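Local atomic coordinates of FBP protein (Leishmania major, PDB entry 5OEZ), a protein that probably hydrolyses beta-D-fructose 1,6-bisphosphate to beta-D-fructose 6-phosphate and phosphate with the help of magnesium ions, as a homotetrameric, AMP-regulated enzyme of gluconeogenesis. Residues C[13-18]-C[186-191]; C[37-42]-C[171-176]; C[80-85]-C[97-102]; C[254-259]-C[264-269]. All coordinates share one frame; numbering follows the deposited sequence.

Interaction 1: C[13-18]-C[186-191]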
loop_
_atom_site.group_PDB
_atom_site.type_symbol
_atom_site.label_atom_id
_atom_site.label_comp_id
_atom_site.label_asym_id
_atom_site.label_seq_id
_atom_site.Cartn_x
_atom_site.Cartn_y
_atom_site.Cartn_z
ATOM N N THR C 13 15.769 1.130 12.837
ATOM C CA THR C 13 16.187 0.102 13.781
ATOM C C THR C 13 17.672 -0.250 13.641
ATOM O O THR C 13 18.363 -0.403 14.650
ATOM C CB THR C 13 15.293 -1.146 13.624
ATOM O OG1 THR C 13 13.972 -0.816 14.046
ATOM C CG2 THR C 13 15.793 -2.313 14.444
ATOM N N GLN C 14 18.140 -0.446 12.409
ATOM C CA GLN C 14 19.554 -0.753 12.165
ATOM C C GLN C 14 20.436 0.400 12.628
ATOM O O GLN C 14 21.454 0.181 13.250
ATOM C CB GLN C 14 19.830 -0.981 10.679
ATOM C CG GLN C 14 19.606 -2.384 10.167
ATOM C CD GLN C 14 19.829 -2.458 8.659
ATOM O OE1 GLN C 14 19.377 -1.590 7.902
ATOM N NE2 GLN C 14 20.518 -3.490 8.218
ATOM N N TYR C 15 20.047 1.613 12.266
ATOM C CA TYR C 15 20.783 2.818 12.639
ATOM C C TYR C 15 20.937 2.933 14.174
ATOM O O TYR C 15 22.021 3.189 14.666
ATOM C CB TYR C 15 20.081 4.058 12.043
ATOM C CG TYR C 15 20.663 5.402 12.445
ATOM C CD1 TYR C 15 20.205 6.084 13.583
ATOM C CD2 TYR C 15 21.671 5.988 11.691
ATOM C CE1 TYR C 15 20.745 7.308 13.953
ATOM C CE2 TYR C 15 22.222 7.210 12.054
ATOM C CZ TYR C 15 21.759 7.860 13.181
ATOM O OH TYR C 15 22.318 9.059 13.527
ATOM N N ILE C 16 19.851 2.701 14.903
ATOM C CA ILE C 16 19.846 2.755 16.372
ATOM C C ILE C 16 20.774 1.697 16.972
ATOM O O ILE C 16 21.550 2.003 17.884
ATOM C CB ILE C 16 18.423 2.550 16.946
ATOM C CG1 ILE C 16 17.474 3.682 16.527
ATOM C CG2 ILE C 16 18.434 2.432 18.460
ATOM C CD1 ILE C 16 17.754 5.022 17.140
ATOM N N ILE C 17 20.685 0.464 16.469
ATOM C CA ILE C 17 21.498 -0.654 16.981
ATOM C C ILE C 17 22.981 -0.392 16.753
ATOM O O ILE C 17 23.789 -0.630 17.642
ATOM C CB ILE C 17 21.089 -2.016 16.345
ATOM C CG1 ILE C 17 19.703 -2.426 16.849
ATOM C CG2 ILE C 17 22.095 -3.116 16.680
ATOM C CD1 ILE C 17 19.068 -3.556 16.068
ATOM N N LYS C 18 23.318 0.074 15.550
ATOM C CA LYS C 18 24.692 0.364 15.176
ATOM C C LYS C 18 25.270 1.491 16.031
ATOM O O LYS C 18 26.425 1.431 16.438
ATOM C CB LYS C 18 24.775 0.692 13.673
ATOM C CG LYS C 18 26.207 0.906 13.166
ATOM C CD LYS C 18 27.001 -0.422 13.180
ATOM C CE LYS C 18 28.490 -0.398 13.392
ATOM N NZ LYS C 18 29.183 0.205 12.243
ATOM N N GLY C 186 23.712 15.063 16.913
ATOM C CA GLY C 186 23.167 15.573 15.663
ATOM C C GLY C 186 21.775 15.041 15.383
ATOM O O GLY C 186 21.175 14.361 16.210
ATOM N N VAL C 187 21.260 15.358 14.208
ATOM C CA VAL C 187 19.884 15.038 13.855
ATOM C C VAL C 187 19.868 14.217 12.566
ATOM O O VAL C 187 20.613 14.518 11.628
ATOM C CB VAL C 187 19.081 16.329 13.661
ATOM C CG1 VAL C 187 17.629 16.049 13.269
ATOM C CG2 VAL C 187 19.113 17.141 14.941
ATOM N N ASP C 188 19.016 13.191 12.525
ATOM C CA ASP C 188 18.833 12.376 11.321
ATOM C C ASP C 188 17.379 12.218 10.983
ATOM O O ASP C 188 16.539 12.054 11.865
ATOM C CB ASP C 188 19.495 11.031 11.502
ATOM C CG ASP C 188 20.975 11.168 11.756
ATOM O OD1 ASP C 188 21.722 11.400 10.790
ATOM O OD2 ASP C 188 21.377 11.103 12.936
ATOM N N GLY C 189 17.087 12.292 9.687
ATOM C CA GLY C 189 15.734 12.201 9.181
ATOM C C GLY C 189 15.507 10.917 8.428
ATOM O O GLY C 189 16.331 10.510 7.611
ATOM N N PHE C 190 14.373 10.289 8.706
ATOM C CA PHE C 190 13.987 9.043 8.093
ATOM C C PHE C 190 12.651 9.222 7.402
ATOM O O PHE C 190 11.848 10.054 7.804
ATOM C CB PHE C 190 13.893 7.937 9.150
ATOM C CG PHE C 190 15.183 7.696 9.881
ATOM C CD1 PHE C 190 15.594 8.561 10.889
ATOM C CD2 PHE C 190 15.983 6.618 9.569
ATOM C CE1 PHE C 190 16.789 8.361 11.557
ATOM C CE2 PHE C 190 17.180 6.404 10.236
ATOM C CZ PHE C 190 17.580 7.281 11.241
ATOM N N THR C 191 12.414 8.406 6.378
ATOM C CA THR C 191 11.171 8.411 5.643
ATOM C C THR C 191 10.599 7.009 5.615
ATOM O O THR C 191 11.313 6.034 5.383
ATOM C CB THR C 191 11.396 8.968 4.225
ATOM O OG1 THR C 191 11.942 10.288 4.338
ATOM C CG2 THR C 191 10.095 9.043 3.431
#
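Y15 lies with one face of its ring over the edge of F190, so that the helix 13-18 reaches segment 186-191, most of it strand, through one long aromatic side chain. The pair is T-shaped: the ring centroids are 5.4 Å apart and the planes stand at 72°. CZ of F190 supplies the nearest part of the edge, 3.7 Å from CD1 of Y15, and it sits toward the rim of the tyrosine ring instead of under its middle. With CG of Y15 anti to the backbone N (chi1 175°), the ring extends straight out from the helix and can bridge a gap that leaves the nearest CA atoms, of Y15 and D188, 9.8 Å apart.

Beyond the ring the same side chain has a polar end. Its hydroxyl is modelled as donating to OD2 of D188, the phenol crossing the aspartate at about a right angle with ring and carboxylate planes 61° apart. The separation of OH of Y15 and OD2 of D188, 2.3 Å, is too short to be taken at face value, so the bond's length and strength stay uncertain. The carboxylate is held from elsewhere too, since OD1 of D188 takes the backbone N-H of H205. F190 also touches F199 and L201 of strand 198-203.

Neighbouring I16 turns to F28, T29 and M32 of helix 27-47. I16, F28 and T29 bind AMP in another structure of this protein, though none is bound here; the contact illustrates how the N-terminal helix of a class 1 fructose-1,6-bisphosphatase is tied to the sheet beside its allosteric nucleotide site.

Interaction 2: C[37-42]-C[171-176]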
loop_
_atom_site.group_PDB
_atom_site.type_symbol
_atom_site.label_atom_id
_atom_site.label_comp_id
_atom_site.label_asym_id
_atom_site.label_seq_id
_atom_site.Cartn_x
_atom_site.Cartn_y
_atom_site.Cartn_z
ATOM N N THR C 37 6.184 1.763 15.617
ATOM C CA THR C 37 4.914 1.079 15.452
ATOM C C THR C 37 3.760 2.034 15.640
ATOM O O THR C 37 2.779 2.009 14.858
ATOM C CB THR C 37 4.773 -0.118 16.422
ATOM O OG1 THR C 37 5.858 -1.015 16.209
ATOM C CG2 THR C 37 3.483 -0.873 16.165
ATOM N N SER C 38 3.870 2.879 16.672
ATOM C CA SER C 38 2.824 3.873 16.984
ATOM C C SER C 38 2.618 4.826 15.820
ATOM O O SER C 38 1.486 5.131 15.440
ATOM C CB SER C 38 3.185 4.677 18.239
ATOM O OG SER C 38 3.382 3.825 19.351
ATOM N N VAL C 39 3.732 5.288 15.264
ATOM C CA VAL C 39 3.703 6.237 14.155
ATOM C C VAL C 39 3.020 5.630 12.930
ATOM O O VAL C 39 2.228 6.306 12.269
ATOM C CB VAL C 39 5.110 6.781 13.845
ATOM C CG1 VAL C 39 5.137 7.602 12.562
ATOM C CG2 VAL C 39 5.578 7.680 14.994
ATOM N N LYS C 40 3.301 4.362 12.660
ATOM C CA LYS C 40 2.714 3.691 11.502
ATOM C C LYS C 40 1.225 3.466 11.659
ATOM O O LYS C 40 0.476 3.565 10.686
ATOM C CB LYS C 40 3.433 2.376 11.227
ATOM C CG LYS C 40 4.835 2.618 10.719
ATOM C CD LYS C 40 5.575 1.367 10.309
ATOM C CE LYS C 40 5.864 0.461 11.483
ATOM N NZ LYS C 40 6.242 -0.868 10.939
ATOM N N VAL C 41 0.803 3.137 12.875
ATOM C CA VAL C 41 -0.608 2.962 13.171
ATOM C C VAL C 41 -1.365 4.279 12.993
ATOM O O VAL C 41 -2.455 4.308 12.419
ATOM C CB VAL C 41 -0.821 2.386 14.596
ATOM C CG1 VAL C 41 -2.284 2.477 15.025
ATOM C CG2 VAL C 41 -0.366 0.935 14.637
ATOM N N ILE C 42 -0.774 5.364 13.469
ATOM C CA ILE C 42 -1.386 6.698 13.322
ATOM C C ILE C 42 -1.463 7.126 11.855
ATOM O O ILE C 42 -2.461 7.680 11.423
ATOM C CB ILE C 42 -0.631 7.742 14.158
ATOM C CG1 ILE C 42 -0.824 7.431 15.644
ATOM C CG2 ILE C 42 -1.110 9.149 13.830
ATOM C CD1 ILE C 42 0.228 8.053 16.541
ATOM N N ALA C 171 7.418 13.049 14.289
ATOM C CA ALA C 171 6.932 12.509 13.037
ATOM C C ALA C 171 6.056 13.560 12.335
ATOM O O ALA C 171 5.276 14.246 12.986
ATOM C CB ALA C 171 6.147 11.234 13.286
ATOM N N VAL C 172 6.202 13.677 11.015
ATOM C CA VAL C 172 5.359 14.544 10.196
ATOM C C VAL C 172 4.551 13.660 9.270
ATOM O O VAL C 172 5.124 12.888 8.514
ATOM C CB VAL C 172 6.169 15.463 9.281
ATOM C CG1 VAL C 172 5.313 16.640 8.827
ATOM C CG2 VAL C 172 7.407 15.945 9.966
ATOM N N TYR C 173 3.235 13.786 9.328
ATOM C CA TYR C 173 2.327 13.048 8.471
ATOM C C TYR C 173 1.859 13.988 7.365
ATOM O O TYR C 173 0.951 14.787 7.552
ATOM C CB TYR C 173 1.135 12.530 9.284
ATOM C CG TYR C 173 1.508 11.789 10.553
ATOM C CD1 TYR C 173 1.856 10.431 10.524
ATOM C CD2 TYR C 173 1.512 12.441 11.795
ATOM C CE1 TYR C 173 2.213 9.761 11.690
ATOM C CE2 TYR C 173 1.867 11.773 12.963
ATOM C CZ TYR C 173 2.214 10.431 12.911
ATOM O OH TYR C 173 2.538 9.755 14.069
ATOM N N GLY C 174 2.540 13.920 6.229
ATOM C CA GLY C 174 2.162 14.639 5.013
ATOM C C GLY C 174 2.108 13.656 3.859
ATOM O O GLY C 174 1.751 12.487 4.055
ATOM N N SER C 175 2.457 14.115 2.654
ATOM C CA SER C 175 2.437 13.235 1.454
ATOM C C SER C 175 3.461 12.124 1.599
ATOM O O SER C 175 3.256 11.036 1.102
ATOM C CB SER C 175 2.635 14.020 0.151
ATOM O OG SER C 175 3.551 15.091 0.316
ATOM N N ALA C 176 4.551 12.412 2.307
ATOM C CA ALA C 176 5.401 11.388 2.874
ATOM C C ALA C 176 5.244 11.437 4.395
ATOM O O ALA C 176 4.743 12.408 4.940
ATOM C CB ALA C 176 6.840 11.635 2.482
#
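Y173 buries the most surface of this contact, pushing its phenol from the strand into the flank of helix 37-42, where V39 and I42, one turn apart, receive it. The I42 side chain comes to the ring face, crossing it at about a right angle: CG2 of I42 lies 4.1 Å from the centroid of the Y173 ring and 28° off the normal, a CH-pi contact displaced toward the hydroxyl end, with CZ of Y173 3.7 Å from that methyl. CG2 of I42 is the branch anti to the backbone N, which carries it off the helix toward the strand.

V39 meets a different part of the same ring. Its carbonyl O lies near the ring plane, 3.5 Å from CE1 of Y173, while CG1 of V39 touches the same carbon at 3.7 Å. That methyl also packs on CB of A171, 3.8 Å away, so one valine spans two strand residues that project from the same side of the sheet. Here helix 27-47 covers a face of the large N-terminal sheet; the axis of segment 37-42 runs 13° from the direction of strand 171-173 and 10.1 Å from it at closest approach. The phenol oxygen of Y173 is buried among these aliphatic groups, yet it has a polar partner, S134 OG on the adjacent strand. I42 packs onward against S77 and F81 of helix 72-87, and its side chain is about 4 Å from that of L120, which binds manganese in another structure of this protein.

Interaction 3: C[80-85]-C[97-102]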
loop_
_atom_site.group_PDB
_atom_site.type_symbol
_atom_site.label_atom_id
_atom_site.label_comp_id
_atom_site.label_asym_id
_atom_site.label_seq_id
_atom_site.Cartn_x
_atom_site.Cartn_y
_atom_site.Cartn_z
ATOM N N ALA C 80 -2.704 4.349 20.992
ATOM C CA ALA C 80 -1.635 3.641 20.296
ATOM C C ALA C 80 -0.295 3.844 20.971
ATOM O O ALA C 80 0.364 2.876 21.364
ATOM C CB ALA C 80 -1.559 4.100 18.852
ATOM N N PHE C 81 0.095 5.102 21.138
ATOM C CA PHE C 81 1.346 5.417 21.839
ATOM C C PHE C 81 1.442 4.744 23.204
ATOM O O PHE C 81 2.472 4.162 23.524
ATOM C CB PHE C 81 1.551 6.916 21.991
ATOM C CG PHE C 81 2.396 7.528 20.911
ATOM C CD1 PHE C 81 3.769 7.407 20.951
ATOM C CD2 PHE C 81 1.816 8.254 19.874
ATOM C CE1 PHE C 81 4.560 7.975 19.962
ATOM C CE2 PHE C 81 2.595 8.834 18.888
ATOM C CZ PHE C 81 3.973 8.694 18.930
ATOM N N LYS C 82 0.375 4.802 23.984
ATOM C CA LYS C 82 0.398 4.230 25.331
ATOM C C LYS C 82 0.512 2.728 25.321
ATOM O O LYS C 82 1.249 2.162 26.127
ATOM C CB LYS C 82 -0.839 4.633 26.142
ATOM C CG LYS C 82 -0.895 6.107 26.467
ATOM C CD LYS C 82 -2.002 6.488 27.453
ATOM C CE LYS C 82 -3.318 5.748 27.297
ATOM N NZ LYS C 82 -4.309 6.391 28.203
ATOM N N ALA C 83 -0.230 2.080 24.426
ATOM C CA ALA C 83 -0.265 0.620 24.389
ATOM C C ALA C 83 1.091 0.043 24.007
ATOM O O ALA C 83 1.607 -0.862 24.676
ATOM C CB ALA C 83 -1.330 0.138 23.430
ATOM N N TYR C 84 1.688 0.595 22.960
ATOM C CA TYR C 84 2.962 0.107 22.490
ATOM C C TYR C 84 4.122 0.482 23.415
ATOM O O TYR C 84 5.022 -0.330 23.619
ATOM C CB TYR C 84 3.203 0.542 21.025
ATOM C CG TYR C 84 2.204 -0.095 20.061
ATOM C CD1 TYR C 84 2.132 -1.479 19.923
ATOM C CD2 TYR C 84 1.315 0.681 19.308
ATOM C CE1 TYR C 84 1.205 -2.065 19.073
ATOM C CE2 TYR C 84 0.391 0.100 18.450
ATOM C CZ TYR C 84 0.347 -1.272 18.331
ATOM O OH TYR C 84 -0.560 -1.864 17.497
ATOM N N LEU C 85 4.109 1.689 23.986
ATOM C CA LEU C 85 5.186 2.111 24.901
ATOM C C LEU C 85 5.166 1.321 26.200
ATOM O O LEU C 85 6.211 0.877 26.652
ATOM C CB LEU C 85 5.135 3.609 25.201
ATOM C CG LEU C 85 5.542 4.548 24.064
ATOM C CD1 LEU C 85 5.128 5.974 24.377
ATOM C CD2 LEU C 85 7.035 4.479 23.802
ATOM N N GLU C 97 0.406 14.501 26.657
ATOM C CA GLU C 97 -0.068 15.883 26.733
ATOM C C GLU C 97 -1.566 16.017 27.008
ATOM O O GLU C 97 -1.975 16.953 27.693
ATOM C CB GLU C 97 0.241 16.648 25.446
ATOM C CG GLU C 97 0.118 18.157 25.587
ATOM C CD GLU C 97 0.598 18.880 24.317
ATOM O OE1 GLU C 97 0.019 18.640 23.262
ATOM O OE2 GLU C 97 1.560 19.694 24.327
ATOM N N GLU C 98 -2.357 15.073 26.501
ATOM C CA GLU C 98 -3.806 15.090 26.651
ATOM C C GLU C 98 -4.299 14.746 28.062
ATOM O O GLU C 98 -5.415 15.135 28.425
ATOM C CB GLU C 98 -4.461 14.133 25.652
ATOM C CG GLU C 98 -3.995 14.302 24.189
ATOM C CD GLU C 98 -4.910 13.636 23.163
ATOM O OE1 GLU C 98 -5.761 12.801 23.536
ATOM O OE2 GLU C 98 -4.772 13.952 21.958
ATOM N N GLU C 99 -3.454 14.118 28.880
ATOM C CA GLU C 99 -3.852 13.644 30.204
ATOM C C GLU C 99 -3.303 14.488 31.355
ATOM O O GLU C 99 -2.210 15.048 31.284
ATOM C CB GLU C 99 -3.400 12.213 30.361
ATOM C CG GLU C 99 -3.858 11.359 29.197
ATOM C CD GLU C 99 -3.683 9.876 29.426
ATOM O OE1 GLU C 99 -2.974 9.479 30.373
ATOM O OE2 GLU C 99 -4.276 9.107 28.652
ATOM N N GLU C 100 -4.076 14.570 32.428
ATOM C CA GLU C 100 -3.681 15.399 33.564
ATOM C C GLU C 100 -2.538 14.800 34.403
ATOM O O GLU C 100 -1.731 15.547 34.949
ATOM C CB GLU C 100 -4.872 15.830 34.414
ATOM C CG GLU C 100 -4.662 17.181 35.138
ATOM C CD GLU C 100 -4.383 18.411 34.244
ATOM O OE1 GLU C 100 -4.327 18.316 33.000
ATOM O OE2 GLU C 100 -4.208 19.517 34.803
ATOM N N GLN C 101 -2.459 13.472 34.488
ATOM C CA GLN C 101 -1.431 12.810 35.289
ATOM C C GLN C 101 -0.536 11.935 34.439
ATOM O O GLN C 101 -0.915 11.510 33.360
ATOM C CB GLN C 101 -2.069 11.957 36.381
ATOM C CG GLN C 101 -2.581 12.765 37.560
ATOM C CD GLN C 101 -3.191 11.893 38.636
ATOM O OE1 GLN C 101 -3.094 10.661 38.585
ATOM N NE2 GLN C 101 -3.818 12.523 39.624
ATOM N N MET C 102 0.644 11.651 34.973
ATOM C CA MET C 102 1.533 10.647 34.416
ATOM C C MET C 102 1.045 9.236 34.748
ATOM O O MET C 102 0.313 9.016 35.725
ATOM C CB MET C 102 2.947 10.853 34.946
ATOM C CG MET C 102 3.633 12.078 34.370
ATOM S SD MET C 102 5.219 12.472 35.152
ATOM C CE MET C 102 4.619 13.146 36.695
#
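K82 and E99 alone join helix segment 80-85 to the loop 97-102, by a salt bridge across a gap whose nearest CA atoms, those of K82 and M102, are 11.2 Å apart. Just before the lysine, F81 faces the protein interior, its ring meeting that of F117 and its side touching I42 of helix 27-47.

K82 itself points toward the loop. A bend at chi3 (-38°) turns the last part of its chain and brings NZ to the glutamate. There NZ of K82 donates to OE2 of E99 over 2.8 Å, using the syn lone pair of that oxygen, on the side of OE1. The two side chains come from opposite directions, the glutamate extended beyond CG, and CD and CE of K82 each lie 3.7 Å from the same OE2 of E99. N78, one helical turn earlier, gives a second hydrogen bond to that oxygen, so a lysine and an amide from one helix grip it together. The loop connects strands 91-96 and 103-104 at the margin of the large N-terminal sheet. It begins with E97 and E98, which bind manganese in another structure of this protein, as do D74 and D118, each about 10 Å from E99 between side chains; this chain carries no manganese. The side chain of K82 also touches L94 and F117.

Further along, Y84 turns to another subunit, its OH hydrogen-bonded to P9 O there, and L85 packs on L94 and on L31 of helix 27-47.

Interaction 4: C[254-259]-C[264-269]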
loop_
_atom_site.group_PDB
_atom_site.type_symbol
_atom_site.label_atom_id
_atom_site.label_comp_id
_atom_site.label_asym_id
_atom_site.label_seq_id
_atom_site.Cartn_x
_atom_site.Cartn_y
_atom_site.Cartn_z
ATOM N N GLY C 254 4.830 20.641 11.230
ATOM C CA GLY C 254 5.059 21.018 9.835
ATOM C C GLY C 254 5.904 22.267 9.689
ATOM O O GLY C 254 6.838 22.288 8.890
ATOM N N ASP C 255 5.611 23.312 10.479
ATOM C CA ASP C 255 6.352 24.567 10.361
ATOM C C ASP C 255 7.790 24.389 10.849
ATOM O O ASP C 255 8.732 24.885 10.215
ATOM C CB ASP C 255 5.629 25.729 11.067
ATOM C CG ASP C 255 4.393 26.240 10.281
ATOM O OD1 ASP C 255 4.531 26.618 9.083
ATOM O OD2 ASP C 255 3.274 26.304 10.867
ATOM N N ILE C 256 7.978 23.650 11.937
ATOM C CA ILE C 256 9.333 23.393 12.442
ATOM C C ILE C 256 10.137 22.528 11.464
ATOM O O ILE C 256 11.320 22.787 11.231
ATOM C CB ILE C 256 9.317 22.744 13.844
ATOM C CG1 ILE C 256 8.775 23.720 14.885
ATOM C CG2 ILE C 256 10.704 22.234 14.216
ATOM C CD1 ILE C 256 9.726 24.833 15.226
ATOM N N HIS C 257 9.500 21.503 10.913
ATOM C CA HIS C 257 10.136 20.645 9.919
ATOM C C HIS C 257 10.645 21.432 8.711
ATOM O O HIS C 257 11.796 21.255 8.310
ATOM C CB HIS C 257 9.174 19.552 9.480
ATOM C CG HIS C 257 9.782 18.566 8.544
ATOM N ND1 HIS C 257 10.797 17.712 8.920
ATOM C CD2 HIS C 257 9.524 18.300 7.243
ATOM C CE1 HIS C 257 11.146 16.966 7.887
ATOM N NE2 HIS C 257 10.389 17.302 6.859
ATOM N N ARG C 258 9.820 22.331 8.176
ATOM C CA ARG C 258 10.270 23.245 7.110
ATOM C C ARG C 258 11.439 24.106 7.601
ATOM O O ARG C 258 12.436 24.278 6.893
ATOM C CB ARG C 258 9.129 24.141 6.618
ATOM C CG ARG C 258 9.455 24.959 5.366
ATOM C CD ARG C 258 8.505 26.149 5.132
ATOM N NE ARG C 258 8.432 26.943 6.343
ATOM C CZ ARG C 258 7.394 27.036 7.169
ATOM N NH1 ARG C 258 6.220 26.479 6.900
ATOM N NH2 ARG C 258 7.527 27.763 8.279
ATOM N N THR C 259 11.328 24.641 8.807
ATOM C CA THR C 259 12.380 25.507 9.357
ATOM C C THR C 259 13.720 24.779 9.413
ATOM O O THR C 259 14.735 25.326 9.004
ATOM C CB THR C 259 11.986 26.023 10.756
ATOM O OG1 THR C 259 10.747 26.738 10.660
ATOM C CG2 THR C 259 13.054 26.944 11.348
ATOM N N GLY C 264 15.271 29.551 8.565
ATOM C CA GLY C 264 14.287 30.563 8.896
ATOM C C GLY C 264 14.066 30.657 10.386
ATOM O O GLY C 264 14.918 30.261 11.199
ATOM N N ILE C 265 12.911 31.206 10.742
ATOM C CA ILE C 265 12.501 31.358 12.122
ATOM C C ILE C 265 11.052 30.943 12.270
ATOM O O ILE C 265 10.212 31.272 11.427
ATOM C CB ILE C 265 12.768 32.807 12.683
ATOM C CG1 ILE C 265 12.632 32.820 14.210
ATOM C CG2 ILE C 265 11.861 33.840 12.050
ATOM C CD1 ILE C 265 13.180 34.069 14.879
ATOM N N PHE C 266 10.776 30.246 13.375
ATOM C CA PHE C 266 9.424 29.928 13.808
ATOM C C PHE C 266 9.177 30.576 15.172
ATOM O O PHE C 266 9.970 30.365 16.089
ATOM C CB PHE C 266 9.254 28.403 13.912
ATOM C CG PHE C 266 7.919 27.988 14.423
ATOM C CD1 PHE C 266 6.792 28.089 13.609
ATOM C CD2 PHE C 266 7.766 27.558 15.745
ATOM C CE1 PHE C 266 5.534 27.741 14.085
ATOM C CE2 PHE C 266 6.510 27.224 16.236
ATOM C CZ PHE C 266 5.395 27.319 15.404
ATOM N N CYS C 267 8.058 31.286 15.320
ATOM C CA CYS C 267 7.738 32.011 16.571
ATOM C C CYS C 267 6.322 31.749 17.069
ATOM O O CYS C 267 5.371 31.761 16.296
ATOM C CB CYS C 267 7.878 33.506 16.377
ATOM S SG CYS C 267 9.476 34.063 15.837
ATOM N N TYR C 268 6.221 31.444 18.358
ATOM C CA TYR C 268 4.985 31.625 19.113
ATOM C C TYR C 268 5.319 32.599 20.227
ATOM O O TYR C 268 5.705 32.178 21.323
ATOM C CB TYR C 268 4.441 30.362 19.720
ATOM C CG TYR C 268 3.643 29.443 18.822
ATOM C CD1 TYR C 268 2.406 29.821 18.302
ATOM C CD2 TYR C 268 4.098 28.155 18.547
ATOM C CE1 TYR C 268 1.670 28.956 17.484
ATOM C CE2 TYR C 268 3.363 27.281 17.753
ATOM C CZ TYR C 268 2.154 27.686 17.215
ATOM O OH TYR C 268 1.436 26.823 16.421
ATOM N N PRO C 269 5.183 33.891 19.937
ATOM C CA PRO C 269 5.580 34.910 20.883
ATOM C C PRO C 269 4.590 35.041 22.000
ATOM O O PRO C 269 3.484 34.525 21.914
ATOM C CB PRO C 269 5.545 36.188 20.050
ATOM C CG PRO C 269 4.441 35.956 19.090
ATOM C CD PRO C 269 4.481 34.473 18.773
HETATM O O HOH W 1 1.952 26.517 13.458
HETATM O O HOH W 2 10.164 29.024 9.418
#
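F266 meets I256 and D255 of the helix in the apolar part of this contact. CD1 of I256 comes within 3.4 Å of CD2 of F266, and the isoleucine lies over one face of the ring, crossing it at about a right angle. From another direction CB of D255 approaches CE1 of F266 at 3.6 Å. A chi1 of 177° swings the phenyl group of F266 off the strand and against the helix. T259 closes the far end, its CG2 packing on the carbonyl of G264.

A second set of contacts is polar and lies within the helix. NH1 of R258 donates to OD1 of D255 over 2.8 Å at an N-H...O angle of 161°, in the guanidinium plane and on the anti lone pair of the acceptor; the bond from NH2 is weak. Loop amides of I249 and G250 also bind this carboxylate, which would probably stabilise its negative charge. The hydroxyl of T259 turns back to the carbonyl O of D255, arriving on the opposite face of that carbonyl from the T259 amide.

Two waters complete the join. Water 1 donates to OD2 of D255 and also bonds OH of Y268, a residue that binds fructose 6-phosphate in another structure of this protein. Water 2 accepts from NH2 of R258 and donates to OG1 of T259, 2.7 Å away, and to O of I265.

Helix 252-262 runs into strand 265-268 through a short connection, segments 254-259 and 265-268 lying at 152°, nearly antiparallel; the strand lies between strands 214-216 and 317-323 in the C-terminal sheet.

How the interactions relate
Interactions 1, 2 and 3 lie within the N-terminal family region and are nested along the chain, 3 within 2 and 2 within 1; interaction 4 follows within the C-terminal one. Interactions 2 and 3 join directly, CD1 of I42 lying 3.4 Å from CE2 of F81, so helices 27-47 and 72-87 pack on each other; the loop of interaction 3 holds E97 and E98, which bind manganese in another structure of this protein. Interactions 1 and 2 both reach the large sheet, the first beside the AMP site. V172 CG2 touches H257 CG at 3.8 Å, linking interaction 2 to interaction 4, which holds Y268 of the fructose 6-phosphate site. Interactions 3 and 4 have centres 26 Å apart.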